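Local coordinates for protein D-glycero-beta-D-manno-heptose-1,7-bisphosphate 7-phosphatase (Mesorhizobium loti, PDB 2O2X) that removes the C-7 phosphate from D-glycero-beta-D-manno-heptose 1,7-bisphosphate, a magnesium-dependent step on the way to ADP-heptose, at residues R38-N43 / V97-V101; V77-Q81 / R136-M142; S157-K163 / L175-V181. All coordinates share one frame; numbering follows the deposited sequence.

In the fold
The three contacts illustrate how a HAD-type phosphatase assembles its active site at the C-terminal ends of neighbouring parallel strands. Contact 1 ties the loop after strand 34-36 to helix 91-107, contact 2 ties strand 75-80 to the loop before helix 141-150, and contact 3 pairs strands 158-161 and 177-181. Contacts 1 and 2, with centres about 15 Å apart, meet where Gln81 NE2 lies 3.0 Å from Asp39 OD2. Contacts 1 and 3 touch at Thr41 OG1 and Gly161 CA, 3.2 Å apart. Contacts 2 and 3 reach Asp37, the nucleophile by similarity, through Lys137 (nearest side-chain atoms about 3 Å apart) and Asp162; contact 1 begins one residue later and holds Asp39, by similarity the proton donor.

Contact 1. Residues R38-N43 / V97-V101; sequences RDGTIN and VNGRV
Arg38 reaches from the loop after strand 34-36 to Val97, Asn98 and Val101 of helix 91-107. CB rests on Val77 of strand 75-80. With CG anti to the backbone N (chi1 -156°), the chain heads for the helix, and CD comes within 3.1 Å of Asn98 OD1. A bend at chi3 then turns the guanidinium. NE makes a weak bond to Asn43 OD1, while Val101 CG2 lies over one face of the group, 4.2 Å from NE. Further out, NH1 donates to Asn98 OD1 at 3.0 Å in a fairly straight bond (164°) that meets a lone pair in the carbonyl plane. The two flat groups are nearly coplanar. NH2 turns back to its own loop and forms a salt bridge of 2.8 Å with Asp39 OD1, with Val97 CG1 3.6 Å from the same nitrogen. Asn43 ND2 approaches that carboxylate oxygen on its anti lone pair, also at 2.8 Å. Beside this polar network Ile42 CG2 packs on Val101 CG1 at 3.8 Å. An alanine in place of Arg38 would strip Asn98 OD1 and Asp39 OD1 of their guanidinium partner and is likely to let the Asp39 carboxylate turn more readily. Asp39 is probably the proton donor and a magnesium ligand, as in related enzymes, and its OD2 accepts from Gln81 NE2. The chemistry is consistent with a second-shell role for Asn98: it holds one edge of the guanidinium, which with Asn43 would keep the Asp39 carboxylate in its orientation.

Contact 2. Residues V77-Q81 / R136-M142; sequences VVTNQ and RKPNPGM
Asn80 lays its carboxamide against the peptide backbone of Lys137 and uses both ends of it. OD1 accepts from Lys137 N at 3.1 Å, on a lone pair in the carbonyl plane, and ND2 donates to Lys137 O at 2.9 Å, so one amide grips both polar atoms of a single residue and is fixed in rotation. Its ND2 also sits over one face of the Arg136 guanidinium and 3.6 Å from Arg136 CG. The selenomethionine Met142, bent at chi3 (-75°), brings CE to 3.5 Å from Asn80 OD1. Deeper along the strand, Met142 CB packs on Val78 CG1 at 3.8 Å, the two side chains running antiparallel alongside each other. Lys137 bends at chi3 as well and carries NZ back over the strand, where it donates to Val78 O at 2.9 Å from above the carbonyl plane. A water accepts from the same NZ and from Asn80 N. Asp166 and Asp37 form salt bridges to that NZ, so the ammonium group is held by two carboxylates besides the carbonyl and the water. These segments carry Thr79 and Lys137, which by similarity stabilise the phosphoryl group in the manner of HAD motifs II and III. The chemistry implies that Asn80 sets the Lys137 backbone while the acids and Val78 O hold its NZ beside Asp37, consistent with the phosphoryl-stabilising role inferred for it.

Contact 3. Residues S157-K163 / L175-V181; sequences SLIVGDK and LAQGWLV
A classical beta-alpha-beta unit, strand 158-161, helix 164-172 and strand 177-181, brings these two parallel strands side by side in the Rossmann-like sheet of the HAD fold. Their axes approach to 4.7 Å with only 12° between their directions. Three backbone bonds form the ladder: Trp179 N to Ile159 O at 2.8 Å, Gly161 N to Trp179 O at 3.2 Å, and Val181 N to Gly161 O at 2.8 Å. The buried Ile159 N and Gln177 O have no partner in the model. Leu175 CD2 packs beside Ile159, 4.0 Å from its CG2. Because Ile159 CG1 stands anti to the backbone N (chi1 -173°), CG2 falls over Gly178 CA, where a beta carbon would clash with it. On the face shared by Leu158, Val160 and Trp179, Leu158 CD2 meets the indole at its edge, 4.1 Å from CZ3, and helix 199-211 covers the ring. The Val160 and Val181 side chains cross at about a right angle, Val160 CG1 3.9 Å from Val181 CG2. Beyond the paired strands, Asp162 and Lys163 probably contribute to the magnesium site, as in relatives. The Lys163 ammonium forms a salt bridge to Asp162 OD1 on its syn lone pair, with Asp45 as its second carboxylate. Just past the last backbone bond, one water takes over from direct pairing, donating to Asp162 O at 2.8 Å and to Val181 O.

Contact 1. Residues R38-N43 / V97-V101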
loop_
_atom_site.group_PDB
_atom_site.type_symbol
_atom_site.label_atom_id
_atom_site.label_comp_id
_atom_site.label_asym_id
_atom_site.label_seq_id
_atom_site.Cartn_x
_atom_site.Cartn_y
_atom_site.Cartn_z
ATOM N N ARG A 38 -4.126 1.988 0.750
ATOM C CA ARG A 38 -4.435 3.046 1.688
ATOM C C ARG A 38 -5.948 3.086 2.008
ATOM O O ARG A 38 -6.347 2.711 3.115
ATOM C CB ARG A 38 -3.888 4.398 1.227
ATOM C CG ARG A 38 -3.686 5.353 2.411
ATOM C CD ARG A 38 -3.593 6.811 1.981
ATOM N NE ARG A 38 -4.907 7.293 1.588
ATOM C CZ ARG A 38 -5.131 8.389 0.873
ATOM N NH1 ARG A 38 -4.124 9.155 0.470
ATOM N NH2 ARG A 38 -6.367 8.696 0.553
ATOM N N ASP A 39 -6.780 3.532 1.074
ATOM C CA ASP A 39 -8.203 3.715 1.325
ATOM C C ASP A 39 -8.892 2.361 1.445
ATOM O O ASP A 39 -8.930 1.595 0.470
ATOM C CB ASP A 39 -8.826 4.532 0.194
ATOM C CG ASP A 39 -8.201 5.916 0.045
ATOM O OD1 ASP A 39 -8.169 6.671 1.026
ATOM O OD2 ASP A 39 -7.796 6.247 -1.090
ATOM N N GLY A 40 -9.481 2.093 2.610
ATOM C CA GLY A 40 -10.061 0.788 2.913
ATOM C C GLY A 40 -9.168 -0.162 3.699
ATOM O O GLY A 40 -9.608 -1.241 4.149
ATOM N N THR A 41 -7.916 0.239 3.934
ATOM C CA THR A 41 -6.923 -0.607 4.580
ATOM C C THR A 41 -6.309 0.146 5.752
ATOM O O THR A 41 -6.538 -0.219 6.911
ATOM C CB THR A 41 -5.869 -1.110 3.561
ATOM O OG1 THR A 41 -6.514 -1.940 2.598
ATOM C CG2 THR A 41 -4.770 -1.926 4.216
ATOM N N ILE A 42 -5.603 1.246 5.480
ATOM C CA ILE A 42 -5.064 2.114 6.494
ATOM C C ILE A 42 -6.087 3.100 6.996
ATOM O O ILE A 42 -6.176 3.313 8.207
ATOM C CB ILE A 42 -3.820 2.860 5.942
ATOM C CG1 ILE A 42 -2.728 1.866 5.587
ATOM C CG2 ILE A 42 -3.317 3.902 6.960
ATOM C CD1 ILE A 42 -1.553 2.517 4.863
ATOM N N ASN A 43 -6.827 3.707 6.089
ATOM C CA ASN A 43 -7.889 4.633 6.479
ATOM C C ASN A 43 -9.222 4.142 5.980
ATOM O O ASN A 43 -9.314 3.291 5.081
ATOM C CB ASN A 43 -7.602 6.072 6.003
ATOM C CG ASN A 43 -7.485 6.199 4.504
ATOM O OD1 ASN A 43 -6.402 6.061 3.969
ATOM N ND2 ASN A 43 -8.594 6.461 3.821
ATOM N N VAL A 97 -4.326 15.100 2.067
ATOM C CA VAL A 97 -4.988 13.939 2.649
ATOM C C VAL A 97 -3.963 12.907 3.087
ATOM O O VAL A 97 -4.048 12.356 4.205
ATOM C CB VAL A 97 -5.989 13.336 1.648
ATOM C CG1 VAL A 97 -6.480 11.947 2.094
ATOM C CG2 VAL A 97 -7.152 14.267 1.457
ATOM N N ASN A 98 -3.017 12.599 2.205
ATOM C CA ASN A 98 -1.998 11.615 2.533
ATOM C C ASN A 98 -1.153 12.080 3.710
ATOM O O ASN A 98 -0.800 11.292 4.593
ATOM C CB ASN A 98 -1.105 11.269 1.320
ATOM C CG ASN A 98 -0.540 9.880 1.444
ATOM O OD1 ASN A 98 -1.319 8.902 1.426
ATOM N ND2 ASN A 98 0.778 9.757 1.620
ATOM N N GLY A 99 -0.814 13.367 3.733
ATOM C CA GLY A 99 -0.110 13.918 4.876
ATOM C C GLY A 99 -0.863 13.752 6.180
ATOM O O GLY A 99 -0.275 13.441 7.201
ATOM N N ARG A 100 -2.172 13.946 6.125
ATOM C CA ARG A 100 -3.016 13.761 7.308
ATOM C C ARG A 100 -3.012 12.291 7.779
ATOM O O ARG A 100 -2.934 11.996 8.972
ATOM C CB ARG A 100 -4.453 14.282 7.062
ATOM C CG ARG A 100 -5.402 14.062 8.204
ATOM C CD ARG A 100 -4.943 14.736 9.452
ATOM N NE ARG A 100 -5.953 14.711 10.510
ATOM C CZ ARG A 100 -5.711 15.056 11.775
ATOM N NH1 ARG A 100 -4.508 15.434 12.162
ATOM N NH2 ARG A 100 -6.689 14.995 12.663
ATOM N N VAL A 101 -3.044 11.356 6.836
ATOM C CA VAL A 101 -2.978 9.931 7.185
ATOM C C VAL A 101 -1.665 9.667 7.911
ATOM O O VAL A 101 -1.659 9.031 8.960
ATOM C CB VAL A 101 -3.135 9.019 5.923
ATOM C CG1 VAL A 101 -2.802 7.588 6.245
ATOM C CG2 VAL A 101 -4.568 9.110 5.351
#

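Contact 2. Residues V77-Q81 / R136-M142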
loop_
_atom_site.group_PDB
_atom_site.type_symbol
_atom_site.label_atom_id
_atom_site.label_comp_id
_atom_site.label_asym_id
_atom_site.label_seq_id
_atom_site.Cartn_x
_atom_site.Cartn_y
_atom_site.Cartn_z
ATOM N N VAL A 77 3.220 2.050 0.955
ATOM C CA VAL A 77 1.820 2.335 0.600
ATOM C C VAL A 77 1.728 2.358 -0.910
ATOM O O VAL A 77 2.498 3.063 -1.555
ATOM C CB VAL A 77 1.349 3.660 1.196
ATOM C CG1 VAL A 77 -0.099 3.961 0.750
ATOM C CG2 VAL A 77 1.441 3.622 2.733
ATOM N N VAL A 78 0.806 1.598 -1.476
ATOM C CA VAL A 78 0.602 1.543 -2.946
ATOM C C VAL A 78 -0.889 1.779 -3.185
ATOM O O VAL A 78 -1.737 0.978 -2.796
ATOM C CB VAL A 78 1.086 0.220 -3.603
ATOM C CG1 VAL A 78 2.582 0.187 -3.629
ATOM C CG2 VAL A 78 0.529 -1.022 -2.880
ATOM N N THR A 79 -1.225 2.920 -3.774
ATOM C CA THR A 79 -2.635 3.368 -3.798
ATOM C C THR A 79 -3.017 3.861 -5.188
ATOM O O THR A 79 -2.305 4.670 -5.778
ATOM C CB THR A 79 -2.918 4.458 -2.722
ATOM O OG1 THR A 79 -4.257 4.949 -2.830
ATOM C CG2 THR A 79 -1.991 5.640 -2.810
ATOM N N ASN A 80 -4.159 3.398 -5.691
ATOM C CA ASN A 80 -4.775 3.973 -6.875
ATOM C C ASN A 80 -5.629 5.162 -6.412
ATOM O O ASN A 80 -6.419 5.076 -5.476
ATOM C CB ASN A 80 -5.728 3.009 -7.588
ATOM C CG ASN A 80 -5.041 1.823 -8.315
ATOM O OD1 ASN A 80 -3.823 1.794 -8.522
ATOM N ND2 ASN A 80 -5.863 0.850 -8.755
ATOM N N GLN A 81 -5.451 6.291 -7.082
ATOM C CA GLN A 81 -6.178 7.521 -6.833
ATOM C C GLN A 81 -6.890 7.974 -8.100
ATOM O O GLN A 81 -6.596 9.052 -8.667
ATOM C CB GLN A 81 -5.201 8.578 -6.296
ATOM C CG GLN A 81 -4.616 8.226 -4.922
ATOM C CD GLN A 81 -5.605 8.419 -3.799
ATOM O OE1 GLN A 81 -6.319 9.434 -3.748
ATOM N NE2 GLN A 81 -5.652 7.463 -2.873
ATOM N N ARG A 136 -1.115 1.133 -12.486
ATOM C CA ARG A 136 -2.455 1.095 -11.890
ATOM C C ARG A 136 -2.762 -0.353 -11.531
ATOM O O ARG A 136 -2.847 -1.205 -12.401
ATOM C CB ARG A 136 -3.529 1.624 -12.831
ATOM C CG ARG A 136 -4.889 1.601 -12.173
ATOM C CD ARG A 136 -6.041 1.816 -13.126
ATOM N NE ARG A 136 -7.322 1.588 -12.472
ATOM C CZ ARG A 136 -8.043 0.476 -12.577
ATOM N NH1 ARG A 136 -7.649 -0.546 -13.350
ATOM N NH2 ARG A 136 -9.204 0.407 -11.923
ATOM N N LYS A 137 -2.949 -0.638 -10.243
ATOM C CA LYS A 137 -3.357 -1.982 -9.780
ATOM C C LYS A 137 -4.674 -2.297 -10.479
ATOM O O LYS A 137 -5.532 -1.428 -10.560
ATOM C CB LYS A 137 -3.531 -2.013 -8.267
ATOM C CG LYS A 137 -2.317 -1.633 -7.457
ATOM C CD LYS A 137 -2.618 -1.570 -5.947
ATOM C CE LYS A 137 -3.574 -0.447 -5.571
ATOM N NZ LYS A 137 -3.932 -0.449 -4.095
ATOM N N PRO A 138 -4.862 -3.554 -10.951
ATOM C CA PRO A 138 -4.084 -4.771 -10.691
ATOM C C PRO A 138 -2.724 -4.948 -11.387
ATOM O O PRO A 138 -2.019 -5.921 -11.082
ATOM C CB PRO A 138 -5.056 -5.882 -11.106
ATOM C CG PRO A 138 -5.787 -5.254 -12.259
ATOM C CD PRO A 138 -6.046 -3.847 -11.787
ATOM N N ASN A 139 -2.324 -4.050 -12.278
ATOM C CA ASN A 139 -0.979 -4.128 -12.805
ATOM C C ASN A 139 0.012 -3.899 -11.641
ATOM O O ASN A 139 -0.296 -3.159 -10.692
ATOM C CB ASN A 139 -0.755 -3.149 -13.952
ATOM C CG ASN A 139 -1.654 -3.427 -15.147
ATOM O OD1 ASN A 139 -1.863 -4.573 -15.518
ATOM N ND2 ASN A 139 -2.194 -2.381 -15.737
ATOM N N PRO A 140 1.124 -4.646 -11.621
ATOM C CA PRO A 140 2.071 -4.642 -10.501
ATOM C C PRO A 140 3.121 -3.533 -10.478
ATOM O O PRO A 140 4.030 -3.574 -9.641
ATOM C CB PRO A 140 2.770 -5.985 -10.666
ATOM C CG PRO A 140 2.805 -6.167 -12.147
ATOM C CD PRO A 140 1.483 -5.660 -12.623
ATOM N N GLY A 141 2.983 -2.528 -11.330
ATOM C CA GLY A 141 4.056 -1.548 -11.506
ATOM C C GLY A 141 4.538 -0.869 -10.256
ATOM O O GLY A 141 5.740 -0.644 -10.080
HETATM N N MSE A 142 3.613 -0.504 -9.375
HETATM C CA MSE A 142 4.045 0.238 -8.169
HETATM C C MSE A 142 4.865 -0.663 -7.249
HETATM O O MSE A 142 5.765 -0.209 -6.547
HETATM C CB MSE A 142 2.842 0.812 -7.393
HETATM C CG MSE A 142 2.259 2.009 -8.062
HETATM SE SE MSE A 142 0.855 2.875 -7.023
HETATM C CE MSE A 142 -0.556 1.630 -7.299
HETATM O O HOH W 1 -6.117 1.437 -4.558
#

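Contact 3. Residues S157-K163 / L175-V181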
loop_
_atom_site.group_PDB
_atom_site.type_symbol
_atom_site.label_atom_id
_atom_site.label_comp_id
_atom_site.label_asym_id
_atom_site.label_seq_id
_atom_site.Cartn_x
_atom_site.Cartn_y
_atom_site.Cartn_z
ATOM N N SER A 157 7.808 -10.706 0.007
ATOM C CA SER A 157 6.986 -9.586 0.484
ATOM C C SER A 157 5.542 -9.992 0.659
ATOM O O SER A 157 5.094 -11.035 0.161
ATOM C CB SER A 157 7.110 -8.413 -0.504
ATOM O OG SER A 157 8.451 -7.913 -0.500
ATOM N N LEU A 158 4.810 -9.162 1.409
ATOM C CA LEU A 158 3.398 -9.384 1.661
ATOM C C LEU A 158 2.633 -8.151 1.223
ATOM O O LEU A 158 3.186 -7.061 1.184
ATOM C CB LEU A 158 3.197 -9.571 3.165
ATOM C CG LEU A 158 4.079 -10.638 3.843
ATOM C CD1 LEU A 158 3.780 -10.628 5.343
ATOM C CD2 LEU A 158 3.835 -12.018 3.260
ATOM N N ILE A 159 1.362 -8.341 0.878
ATOM C CA ILE A 159 0.484 -7.227 0.540
ATOM C C ILE A 159 -0.828 -7.392 1.296
ATOM O O ILE A 159 -1.303 -8.526 1.491
ATOM C CB ILE A 159 0.226 -7.072 -0.971
ATOM C CG1 ILE A 159 -0.563 -5.766 -1.262
ATOM C CG2 ILE A 159 -0.420 -8.331 -1.585
ATOM C CD1 ILE A 159 -0.433 -5.236 -2.676
ATOM N N VAL A 160 -1.392 -6.270 1.744
ATOM C CA VAL A 160 -2.687 -6.216 2.415
ATOM C C VAL A 160 -3.520 -5.137 1.730
ATOM O O VAL A 160 -3.040 -4.023 1.501
ATOM C CB VAL A 160 -2.520 -5.884 3.888
ATOM C CG1 VAL A 160 -3.881 -5.971 4.572
ATOM C CG2 VAL A 160 -1.468 -6.780 4.525
ATOM N N GLY A 161 -4.754 -5.453 1.379
ATOM C CA GLY A 161 -5.694 -4.484 0.848
ATOM C C GLY A 161 -7.113 -4.993 0.904
ATOM O O GLY A 161 -7.307 -6.175 1.228
ATOM N N ASP A 162 -8.091 -4.157 0.557
ATOM C CA ASP A 162 -9.486 -4.606 0.612
ATOM C C ASP A 162 -10.089 -4.852 -0.745
ATOM O O ASP A 162 -11.279 -5.145 -0.840
ATOM C CB ASP A 162 -10.368 -3.652 1.450
ATOM C CG ASP A 162 -10.842 -2.421 0.694
ATOM O OD1 ASP A 162 -10.069 -1.873 -0.084
ATOM O OD2 ASP A 162 -11.986 -2.000 0.950
ATOM N N LYS A 163 -9.279 -4.757 -1.797
ATOM C CA LYS A 163 -9.779 -4.985 -3.151
ATOM C C LYS A 163 -9.044 -6.136 -3.816
ATOM O O LYS A 163 -7.868 -6.372 -3.576
ATOM C CB LYS A 163 -9.707 -3.687 -3.960
ATOM C CG LYS A 163 -10.810 -2.706 -3.462
ATOM C CD LYS A 163 -10.628 -1.241 -3.830
ATOM C CE LYS A 163 -11.589 -0.334 -2.993
ATOM N NZ LYS A 163 -11.072 0.073 -1.614
ATOM N N LEU A 175 4.841 -11.956 -5.504
ATOM C CA LEU A 175 4.605 -12.305 -4.108
ATOM C C LEU A 175 3.913 -13.669 -4.036
ATOM O O LEU A 175 3.347 -14.114 -5.035
ATOM C CB LEU A 175 3.735 -11.255 -3.405
ATOM C CG LEU A 175 4.418 -9.954 -2.973
ATOM C CD1 LEU A 175 4.968 -9.150 -4.144
ATOM C CD2 LEU A 175 3.430 -9.130 -2.159
ATOM N N ALA A 176 3.959 -14.299 -2.871
ATOM C CA ALA A 176 3.312 -15.591 -2.637
ATOM C C ALA A 176 2.060 -15.546 -1.763
ATOM O O ALA A 176 1.305 -16.535 -1.704
ATOM C CB ALA A 176 4.308 -16.543 -2.010
ATOM N N GLN A 177 1.854 -14.417 -1.076
ATOM C CA GLN A 177 0.746 -14.272 -0.154
ATOM C C GLN A 177 0.282 -12.847 -0.100
ATOM O O GLN A 177 1.087 -11.921 -0.182
ATOM C CB GLN A 177 1.180 -14.600 1.273
ATOM C CG GLN A 177 1.501 -16.027 1.540
ATOM C CD GLN A 177 1.715 -16.250 3.014
ATOM O OE1 GLN A 177 0.836 -16.776 3.700
ATOM N NE2 GLN A 177 2.892 -15.841 3.527
ATOM N N GLY A 178 -1.015 -12.681 0.097
ATOM C CA GLY A 178 -1.589 -11.401 0.468
ATOM C C GLY A 178 -2.773 -11.625 1.382
ATOM O O GLY A 178 -3.320 -12.733 1.442
ATOM N N TRP A 179 -3.162 -10.585 2.116
ATOM C CA TRP A 179 -4.301 -10.616 3.039
ATOM C C TRP A 179 -5.366 -9.699 2.504
ATOM O O TRP A 179 -5.108 -8.522 2.182
ATOM C CB TRP A 179 -3.858 -10.201 4.457
ATOM C CG TRP A 179 -3.409 -11.349 5.283
ATOM C CD1 TRP A 179 -4.153 -12.026 6.220
ATOM C CD2 TRP A 179 -2.157 -12.031 5.202
ATOM N NE1 TRP A 179 -3.427 -13.054 6.744
ATOM C CE2 TRP A 179 -2.206 -13.090 6.134
ATOM C CE3 TRP A 179 -0.985 -11.847 4.432
ATOM C CZ2 TRP A 179 -1.123 -13.975 6.333
ATOM C CZ3 TRP A 179 0.083 -12.743 4.626
ATOM C CH2 TRP A 179 -0.012 -13.782 5.574
ATOM N N LEU A 180 -6.565 -10.230 2.365
ATOM C CA LEU A 180 -7.672 -9.462 1.840
ATOM C C LEU A 180 -8.594 -9.029 2.957
ATOM O O LEU A 180 -9.338 -9.818 3.558
ATOM C CB LEU A 180 -8.405 -10.278 0.779
ATOM C CG LEU A 180 -9.582 -9.644 0.051
ATOM C CD1 LEU A 180 -9.140 -8.439 -0.743
ATOM C CD2 LEU A 180 -10.201 -10.660 -0.905
ATOM N N VAL A 181 -8.527 -7.744 3.247
ATOM C CA VAL A 181 -9.398 -7.134 4.263
ATOM C C VAL A 181 -10.850 -7.435 3.958
ATOM O O VAL A 181 -11.307 -7.142 2.865
ATOM C CB VAL A 181 -9.173 -5.613 4.283
ATOM C CG1 VAL A 181 -10.211 -4.901 5.173
ATOM C CG2 VAL A 181 -7.760 -5.310 4.758
HETATM O O HOH W 2 5.439 -13.579 -0.496
HETATM O O HOH W 3 -12.649 -7.202 0.518
#